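Local structure of aclacinomycin-N/aclacinomycin-A oxidase (Streptomyces galilaeus, 2IPI) at residues A210-F219 with Y491-K502; D175-V183 with R192-A200. The protein oxidises the terminal sugar of aclacinomycin antibiotics in two successive oxygen-dependent steps, using a bicovalently attached FAD, to give aclacinomycin A and then aclacinomycin Y. One frame throughout, in Å; residues are numbered along the deposited sequence.

Contact 1. Residues A210-F219 with Y491-K502. With FAD (flavin-adenine dinucleotide), chain F.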
# COMPACT_ATOMS: atom_id res chain seq x y z
N ALA A 210 -12.25 -10.45 -5.24
CA ALA A 210 -12.31 -9.00 -5.36
C ALA A 210 -11.53 -8.31 -4.25
O ALA A 210 -11.03 -7.20 -4.40
CB ALA A 210 -13.77 -8.54 -5.36
N HIS A 211 -11.43 -9.01 -3.10
CA HIS A 211 -10.81 -8.40 -1.94
C HIS A 211 -9.30 -8.65 -1.92
O HIS A 211 -8.66 -8.19 -0.98
CB HIS A 211 -11.51 -8.87 -0.66
CG HIS A 211 -12.79 -8.06 -0.46
ND1 HIS A 211 -13.99 -8.40 -1.06
CD2 HIS A 211 -13.02 -6.95 0.26
CE1 HIS A 211 -14.91 -7.52 -0.71
NE2 HIS A 211 -14.35 -6.62 0.10
N THR A 212 -8.77 -9.34 -2.93
CA THR A 212 -7.33 -9.59 -2.93
C THR A 212 -6.57 -8.58 -3.80
O THR A 212 -5.55 -8.91 -4.42
CB THR A 212 -7.01 -11.03 -3.35
OG1 THR A 212 -5.59 -11.27 -3.29
CG2 THR A 212 -7.38 -11.31 -4.80
N GLY A 213 -7.03 -7.34 -3.85
CA GLY A 213 -6.28 -6.26 -4.42
C GLY A 213 -7.16 -5.49 -5.40
O GLY A 213 -6.53 -5.06 -6.34
N GLY A 214 -8.45 -5.41 -5.17
CA GLY A 214 -9.42 -4.61 -5.89
C GLY A 214 -9.49 -3.20 -5.33
O GLY A 214 -9.98 -2.24 -5.94
N GLY A 215 -8.98 -3.08 -4.09
CA GLY A 215 -9.00 -1.81 -3.42
C GLY A 215 -10.23 -1.48 -2.61
O GLY A 215 -11.30 -2.07 -2.82
N GLY A 216 -10.13 -0.51 -1.73
CA GLY A 216 -10.95 0.01 -0.73
C GLY A 216 -12.39 0.34 -0.86
O GLY A 216 -13.27 -0.30 -0.27
N GLY A 217 -12.82 1.40 -1.57
CA GLY A 217 -14.23 1.74 -1.34
C GLY A 217 -15.12 1.33 -2.51
O GLY A 217 -15.67 2.22 -3.16
N ASN A 218 -15.25 0.02 -2.75
CA ASN A 218 -15.99 -0.43 -3.91
C ASN A 218 -16.93 -1.61 -3.67
O ASN A 218 -17.96 -1.70 -4.35
CB ASN A 218 -15.02 -0.82 -5.05
CG ASN A 218 -13.59 -0.96 -4.58
OD1 ASN A 218 -13.41 -1.55 -3.52
ND2 ASN A 218 -12.60 -0.45 -5.31
N PHE A 219 -16.62 -2.54 -2.75
CA PHE A 219 -17.38 -3.80 -2.76
C PHE A 219 -18.25 -4.06 -1.54
O PHE A 219 -18.93 -5.09 -1.47
CB PHE A 219 -16.38 -4.94 -2.91
CG PHE A 219 -15.56 -4.87 -4.18
CD1 PHE A 219 -16.15 -5.16 -5.40
CD2 PHE A 219 -14.22 -4.51 -4.16
CE1 PHE A 219 -15.43 -5.12 -6.57
CE2 PHE A 219 -13.50 -4.48 -5.34
CZ PHE A 219 -14.09 -4.79 -6.54
N TYR A 491 -5.16 -2.16 -12.85
CA TYR A 491 -5.56 -3.56 -12.76
C TYR A 491 -5.25 -4.39 -13.99
O TYR A 491 -5.53 -5.60 -13.97
CB TYR A 491 -7.09 -3.65 -12.55
CG TYR A 491 -7.68 -2.88 -11.41
CD1 TYR A 491 -7.46 -3.25 -10.08
CD2 TYR A 491 -8.49 -1.78 -11.63
CE1 TYR A 491 -8.02 -2.53 -9.04
CE2 TYR A 491 -9.06 -1.06 -10.60
CZ TYR A 491 -8.82 -1.44 -9.30
OH TYR A 491 -9.40 -0.70 -8.32
N LYS A 492 -4.72 -3.80 -15.05
CA LYS A 492 -4.47 -4.46 -16.33
C LYS A 492 -5.65 -5.32 -16.75
O LYS A 492 -6.79 -4.90 -16.59
CB LYS A 492 -3.18 -5.29 -16.25
CG LYS A 492 -2.00 -4.37 -15.90
CD LYS A 492 -0.83 -5.20 -15.36
CE LYS A 492 -0.18 -6.05 -16.44
NZ LYS A 492 1.26 -5.78 -16.67
N GLY A 493 -5.42 -6.52 -17.27
CA GLY A 493 -6.50 -7.35 -17.77
C GLY A 493 -7.50 -7.84 -16.74
O GLY A 493 -8.42 -8.58 -17.08
N ASN A 494 -7.33 -7.45 -15.48
CA ASN A 494 -8.18 -7.95 -14.41
C ASN A 494 -9.44 -7.14 -14.21
O ASN A 494 -10.36 -7.61 -13.52
CB ASN A 494 -7.38 -7.98 -13.10
CG ASN A 494 -6.66 -9.30 -12.95
OD1 ASN A 494 -6.68 -10.16 -13.83
ND2 ASN A 494 -6.00 -9.47 -11.79
N TYR A 495 -9.52 -5.95 -14.78
CA TYR A 495 -10.64 -5.06 -14.57
C TYR A 495 -12.02 -5.61 -14.95
O TYR A 495 -12.96 -5.39 -14.16
CB TYR A 495 -10.46 -3.76 -15.37
CG TYR A 495 -11.35 -2.63 -14.91
CD1 TYR A 495 -12.21 -2.03 -15.83
CD2 TYR A 495 -11.33 -2.15 -13.61
CE1 TYR A 495 -13.03 -0.99 -15.43
CE2 TYR A 495 -12.15 -1.11 -13.21
CZ TYR A 495 -13.00 -0.53 -14.13
OH TYR A 495 -13.83 0.52 -13.78
N PRO A 496 -12.17 -6.26 -16.09
CA PRO A 496 -13.54 -6.71 -16.44
C PRO A 496 -14.09 -7.63 -15.36
O PRO A 496 -15.22 -7.53 -14.90
CB PRO A 496 -13.35 -7.45 -17.75
CG PRO A 496 -12.10 -6.87 -18.33
CD PRO A 496 -11.22 -6.66 -17.13
N ARG A 497 -13.23 -8.57 -14.93
CA ARG A 497 -13.62 -9.51 -13.89
C ARG A 497 -14.01 -8.79 -12.61
O ARG A 497 -14.94 -9.18 -11.92
CB ARG A 497 -12.49 -10.51 -13.62
N LEU A 498 -13.33 -7.67 -12.30
CA LEU A 498 -13.76 -6.85 -11.16
C LEU A 498 -15.05 -6.09 -11.40
O LEU A 498 -15.84 -5.85 -10.47
CB LEU A 498 -12.67 -5.84 -10.78
CG LEU A 498 -11.47 -6.47 -10.04
CD1 LEU A 498 -10.24 -5.57 -10.15
CD2 LEU A 498 -11.86 -6.74 -8.59
N GLN A 499 -15.30 -5.70 -12.65
CA GLN A 499 -16.55 -5.03 -12.98
C GLN A 499 -17.76 -5.93 -12.70
O GLN A 499 -18.79 -5.43 -12.24
CB GLN A 499 -16.60 -4.58 -14.44
CG GLN A 499 -15.66 -3.43 -14.77
CD GLN A 499 -15.96 -2.80 -16.12
OE1 GLN A 499 -15.62 -3.32 -17.18
NE2 GLN A 499 -16.62 -1.64 -16.10
N LYS A 500 -17.60 -7.22 -13.02
CA LYS A 500 -18.72 -8.14 -12.86
C LYS A 500 -19.02 -8.40 -11.39
O LYS A 500 -20.16 -8.61 -10.97
CB LYS A 500 -18.44 -9.46 -13.58
N VAL A 501 -17.96 -8.36 -10.57
CA VAL A 501 -18.14 -8.44 -9.12
C VAL A 501 -18.89 -7.22 -8.63
O VAL A 501 -19.81 -7.31 -7.79
CB VAL A 501 -16.78 -8.59 -8.42
CG1 VAL A 501 -16.92 -8.52 -6.91
CG2 VAL A 501 -16.11 -9.89 -8.85
N LYS A 502 -18.51 -6.05 -9.15
CA LYS A 502 -19.12 -4.79 -8.69
C LYS A 502 -20.63 -4.86 -8.85
O LYS A 502 -21.35 -4.52 -7.92
CB LYS A 502 -18.48 -3.63 -9.42
CG LYS A 502 -19.07 -2.26 -9.27
CD LYS A 502 -18.96 -1.67 -7.87
CE LYS A 502 -19.59 -0.29 -7.81
NZ LYS A 502 -19.79 0.14 -6.39
PA FAD F . -8.45 4.45 5.12
O1A FAD F . -8.44 5.80 4.72
O2A FAD F . -9.33 4.25 6.27
O5B FAD F . -8.87 3.51 3.93
C5B FAD F . -8.31 3.60 2.69
C4B FAD F . -9.28 3.07 1.63
O4B FAD F . -9.83 1.86 2.08
C3B FAD F . -10.49 4.01 1.46
O3B FAD F . -11.03 3.89 0.20
C2B FAD F . -11.49 3.46 2.47
O2B FAD F . -12.83 3.78 2.21
C1B FAD F . -11.18 1.99 2.36
N9A FAD F . -11.61 1.20 3.54
C8A FAD F . -11.30 1.44 4.82
N7A FAD F . -11.85 0.52 5.60
C5A FAD F . -12.53 -0.31 4.81
C6A FAD F . -13.29 -1.44 5.06
N6A FAD F . -13.36 -1.88 6.26
N1A FAD F . -13.86 -2.09 4.06
C2A FAD F . -13.67 -1.65 2.83
N3A FAD F . -12.94 -0.59 2.55
C4A FAD F . -12.39 0.09 3.51
N1 FAD F . 0.94 0.50 1.56
C2 FAD F . 1.66 -0.63 1.23
O2 FAD F . 1.30 -1.41 0.47
N3 FAD F . 2.88 -0.81 1.83
C4 FAD F . 3.38 0.08 2.76
O4 FAD F . 4.41 -0.18 3.32
C4X FAD F . 2.63 1.21 3.10
N5 FAD F . 3.09 2.14 3.99
C5X FAD F . 2.34 3.20 4.37
C6 FAD F . 2.79 4.08 5.35
C7 FAD F . 2.04 5.17 5.68
C7M FAD F . 2.53 6.01 6.81
C8 FAD F . 0.77 5.36 5.13
C8M FAD F . -0.17 6.38 5.73
C9 FAD F . 0.35 4.45 4.18
C9A FAD F . 1.11 3.39 3.76
N10 FAD F . 0.66 2.51 2.79
C10 FAD F . 1.40 1.40 2.49
C1' FAD F . -0.31 2.94 1.74
C2' FAD F . -1.79 2.73 2.06
O2' FAD F . -2.55 3.84 2.38
C3' FAD F . -2.05 1.65 3.09
O3' FAD F . -1.47 0.44 2.73
C4' FAD F . -3.59 1.69 3.29
O4' FAD F . -4.31 2.21 2.25
C5' FAD F . -4.17 2.35 4.52
O5' FAD F . -5.52 2.06 4.64
P FAD F . -6.27 2.70 5.85
O1P FAD F . -7.23 1.81 6.39
O2P FAD F . -5.30 3.11 6.77
O3P FAD F . -6.94 4.05 5.35
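The glycine-rich loop of the FAD pocket leans on Y491 and on helix 495-505, with G214 meeting Y491 and F219 meeting L498 and V501. Y491 OH donates to G214 O at 2.9 Å; the donor stands 38° out of the carbonyl plane, and the C=O...O angle is 138°. L498 serves two rings: CD1 lies 3.6 Å above one face of Y491, towards the rim, while CD2 meets F219 CZ at 3.6 Å. With CG anti to its carbonyl carbon (chi1 -60°), F219 has its ring placed between A210 and N218, the CE1/CZ end toward the helix. A210 CB sits 3.8 Å above the ring centre, N218 CB lies over the opposite face, and L498 O is at the edge, in plane. V501 CG1 completes this apolar packing, 3.5 Å from A210 CB. K502 NZ gives N218 O a weak bond of 3.3 Å; its stronger partners are D506 and D509. On the ligand side G217 N comes within 3.5 Å of FAD O3B. Thus a cofactor-binding loop of the FAD-binding PCMH-type region is joined to the berberine-like C-terminal region, beside the adenosine part of FAD.

Contact 2. Residues D175-V183 with R192-A200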
# COMPACT_ATOMS: atom_id res chain seq x y z
N ASP A 175 -1.87 -12.78 -0.63
CA ASP A 175 -1.43 -14.13 -0.92
C ASP A 175 -1.60 -15.08 0.26
O ASP A 175 -1.18 -16.24 0.18
CB ASP A 175 0.06 -14.10 -1.36
CG ASP A 175 0.12 -13.64 -2.81
OD1 ASP A 175 -0.93 -13.85 -3.47
OD2 ASP A 175 1.14 -13.10 -3.29
N HIS A 176 -2.17 -14.56 1.35
CA HIS A 176 -2.40 -15.30 2.59
C HIS A 176 -3.80 -15.02 3.11
O HIS A 176 -4.17 -15.24 4.26
CB HIS A 176 -1.32 -14.96 3.63
CG HIS A 176 0.04 -15.32 3.10
ND1 HIS A 176 0.64 -16.55 3.32
CD2 HIS A 176 0.92 -14.62 2.34
CE1 HIS A 176 1.82 -16.57 2.72
NE2 HIS A 176 2.02 -15.41 2.11
N LEU A 177 -4.65 -14.50 2.23
CA LEU A 177 -6.05 -14.25 2.53
C LEU A 177 -6.90 -15.49 2.28
O LEU A 177 -7.01 -15.94 1.13
CB LEU A 177 -6.60 -13.17 1.60
CG LEU A 177 -7.88 -12.45 1.96
CD1 LEU A 177 -7.85 -11.82 3.34
CD2 LEU A 177 -8.13 -11.34 0.93
N TYR A 178 -7.48 -16.03 3.35
CA TYR A 178 -8.39 -17.16 3.24
C TYR A 178 -9.83 -16.68 3.07
O TYR A 178 -10.55 -17.19 2.21
CB TYR A 178 -8.30 -18.07 4.47
CG TYR A 178 -9.40 -19.12 4.52
CD1 TYR A 178 -10.40 -19.05 5.48
CD2 TYR A 178 -9.43 -20.16 3.60
CE1 TYR A 178 -11.41 -20.00 5.51
CE2 TYR A 178 -10.43 -21.12 3.62
CZ TYR A 178 -11.41 -21.02 4.59
OH TYR A 178 -12.41 -21.97 4.63
N ALA A 179 -10.27 -15.70 3.87
CA ALA A 179 -11.69 -15.36 3.80
C ALA A 179 -11.97 -13.93 4.24
O ALA A 179 -11.18 -13.31 4.95
CB ALA A 179 -12.50 -16.32 4.67
N VAL A 180 -13.14 -13.43 3.83
CA VAL A 180 -13.51 -12.08 4.26
C VAL A 180 -14.99 -12.01 4.61
O VAL A 180 -15.83 -12.57 3.90
CB VAL A 180 -13.15 -11.08 3.14
CG1 VAL A 180 -13.97 -11.36 1.89
CG2 VAL A 180 -13.32 -9.64 3.59
N GLU A 181 -15.27 -11.34 5.72
CA GLU A 181 -16.61 -11.00 6.18
C GLU A 181 -16.91 -9.56 5.78
O GLU A 181 -16.14 -8.67 6.13
CB GLU A 181 -16.75 -11.18 7.70
CG GLU A 181 -16.95 -12.60 8.16
CD GLU A 181 -16.26 -12.98 9.45
OE1 GLU A 181 -16.20 -12.28 10.47
OE2 GLU A 181 -15.74 -14.12 9.42
N VAL A 182 -17.97 -9.36 5.04
CA VAL A 182 -18.31 -8.09 4.40
C VAL A 182 -19.76 -7.68 4.65
O VAL A 182 -20.64 -8.55 4.79
CB VAL A 182 -18.11 -8.17 2.88
CG1 VAL A 182 -17.95 -6.77 2.28
CG2 VAL A 182 -16.89 -9.02 2.53
N VAL A 183 -20.02 -6.39 4.69
CA VAL A 183 -21.41 -5.92 4.65
C VAL A 183 -21.63 -5.33 3.25
O VAL A 183 -20.98 -4.37 2.85
CB VAL A 183 -21.77 -4.93 5.75
CG1 VAL A 183 -23.14 -4.31 5.55
CG2 VAL A 183 -21.73 -5.60 7.13
N ARG A 192 -26.68 -6.50 4.20
CA ARG A 192 -26.57 -7.88 4.63
C ARG A 192 -25.14 -8.27 4.97
O ARG A 192 -24.17 -7.83 4.36
CB ARG A 192 -27.10 -8.86 3.56
CG ARG A 192 -27.36 -8.26 2.19
CD ARG A 192 -28.70 -8.66 1.60
NE ARG A 192 -29.79 -8.79 2.56
CZ ARG A 192 -30.67 -9.79 2.58
NH1 ARG A 192 -30.58 -10.77 1.69
NH2 ARG A 192 -31.63 -9.82 3.50
N LYS A 193 -24.97 -9.16 5.96
CA LYS A 193 -23.60 -9.64 6.21
C LYS A 193 -23.35 -10.97 5.53
O LYS A 193 -24.18 -11.91 5.60
CB LYS A 193 -23.39 -9.66 7.72
CG LYS A 193 -21.95 -10.00 8.10
CD LYS A 193 -21.96 -10.65 9.50
CE LYS A 193 -23.40 -10.87 9.96
NZ LYS A 193 -24.02 -12.09 9.37
N VAL A 194 -22.22 -11.07 4.83
CA VAL A 194 -21.86 -12.20 4.00
C VAL A 194 -20.42 -12.65 4.28
O VAL A 194 -19.57 -11.84 4.65
CB VAL A 194 -21.94 -11.93 2.49
CG1 VAL A 194 -23.24 -11.24 2.12
CG2 VAL A 194 -20.74 -11.09 2.03
N VAL A 195 -20.20 -13.95 4.08
CA VAL A 195 -18.86 -14.50 4.22
C VAL A 195 -18.40 -15.05 2.88
O VAL A 195 -19.10 -15.77 2.17
CB VAL A 195 -18.78 -15.58 5.33
CG1 VAL A 195 -17.55 -16.45 5.21
CG2 VAL A 195 -18.81 -14.88 6.68
N ALA A 196 -17.15 -14.70 2.56
CA ALA A 196 -16.56 -15.08 1.29
C ALA A 196 -15.20 -15.70 1.52
O ALA A 196 -14.34 -15.09 2.15
CB ALA A 196 -16.50 -13.85 0.40
N THR A 197 -15.04 -16.91 1.01
CA THR A 197 -13.84 -17.70 1.33
C THR A 197 -13.12 -18.08 0.04
O THR A 197 -13.66 -17.90 -1.05
CB THR A 197 -14.28 -18.93 2.16
OG1 THR A 197 -13.30 -19.28 3.13
CG2 THR A 197 -14.42 -20.13 1.26
N SER A 198 -11.90 -18.58 0.13
CA SER A 198 -11.12 -18.93 -1.05
C SER A 198 -11.33 -20.37 -1.48
O SER A 198 -10.61 -20.86 -2.36
CB SER A 198 -9.64 -18.67 -0.78
OG SER A 198 -9.12 -19.62 0.13
N ALA A 199 -12.31 -21.06 -0.89
CA ALA A 199 -12.56 -22.45 -1.27
C ALA A 199 -13.14 -22.54 -2.68
O ALA A 199 -14.08 -21.82 -3.02
CB ALA A 199 -13.48 -23.13 -0.27
N ALA A 200 -12.57 -23.43 -3.49
CA ALA A 200 -13.00 -23.60 -4.87
C ALA A 200 -14.52 -23.77 -4.98
O ALA A 200 -15.10 -23.29 -5.97
CB ALA A 200 -12.29 -24.79 -5.49
O HOH W 1 -6.47 -18.44 0.57
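L177 O is gripped twice: a water donates to it at 2.6 Å, and W208 NE1 gives it a second hydrogen bond. The same water reaches S198 OG at 2.9 Å, so it bridges strand 177-183 and the residue that follows strand 192-197. Further along, the antiparallel ladder is regular. V180 N donates to A196 O over 2.6 Å with an N-H...O angle of 163°, and A196 N returns the bond to V180 O; V182 and V194 form the next hydrogen-bonded pair, V182 N lying 3.0 Å from V194 O. The bond from S198 N to Y178 O is weak, its N-H...O angle only 124°. On the other edge of strand 177-183, Y178 and A179 both face W226 in a classic beta bulge.

Y178 turns its ring over T197, CG trans to the backbone N (chi1 170°), and T197 OG1 stands 2.9 Å above one face, displaced from the ring centre. R228 adds a cation-pi contact to the same ring. On the face carrying A179, E181 and V195, E181 and V195 run side by side in the same direction, CG to CG2 at 3.3 Å. The E181 carboxylate is held by R224 and W226, which fixes its far end. On the other face V180 CG1 meets A196 CB at 3.8 Å, and V182 CB lies 4.0 Å from V194 CG2.

This beta hairpin ends a five-stranded antiparallel sheet. Strand 191-197 is outermost within the chain, and strand 221-227 flanks 177-185 on its other side. L207 of helix 205-210 packs on V194 and A196, while V183 and K193 touch helix 65-78 from the opposite face.

In the fold
The hairpin of contact 2 is complete before the loop of contact 1 begins, and helix 205-210 leads from one to the other; their centres are about 14 Å apart. They touch by packing: H211 O lies 3.7 Å from L177 CD2, H211 CE1 is 4.1 Å from V182 CG2, and F219 O is 4.2 Å from V182 CG1. Only contact 1, of the two, supplies residues of the FAD pocket (G216 and G217); contact 2 stays further back, its V182 side chain about 6 Å from the cofactor. The catalytic end is farther off: the side chain of Y491 is about 11 Å from that of Y469, an active-site proton acceptor.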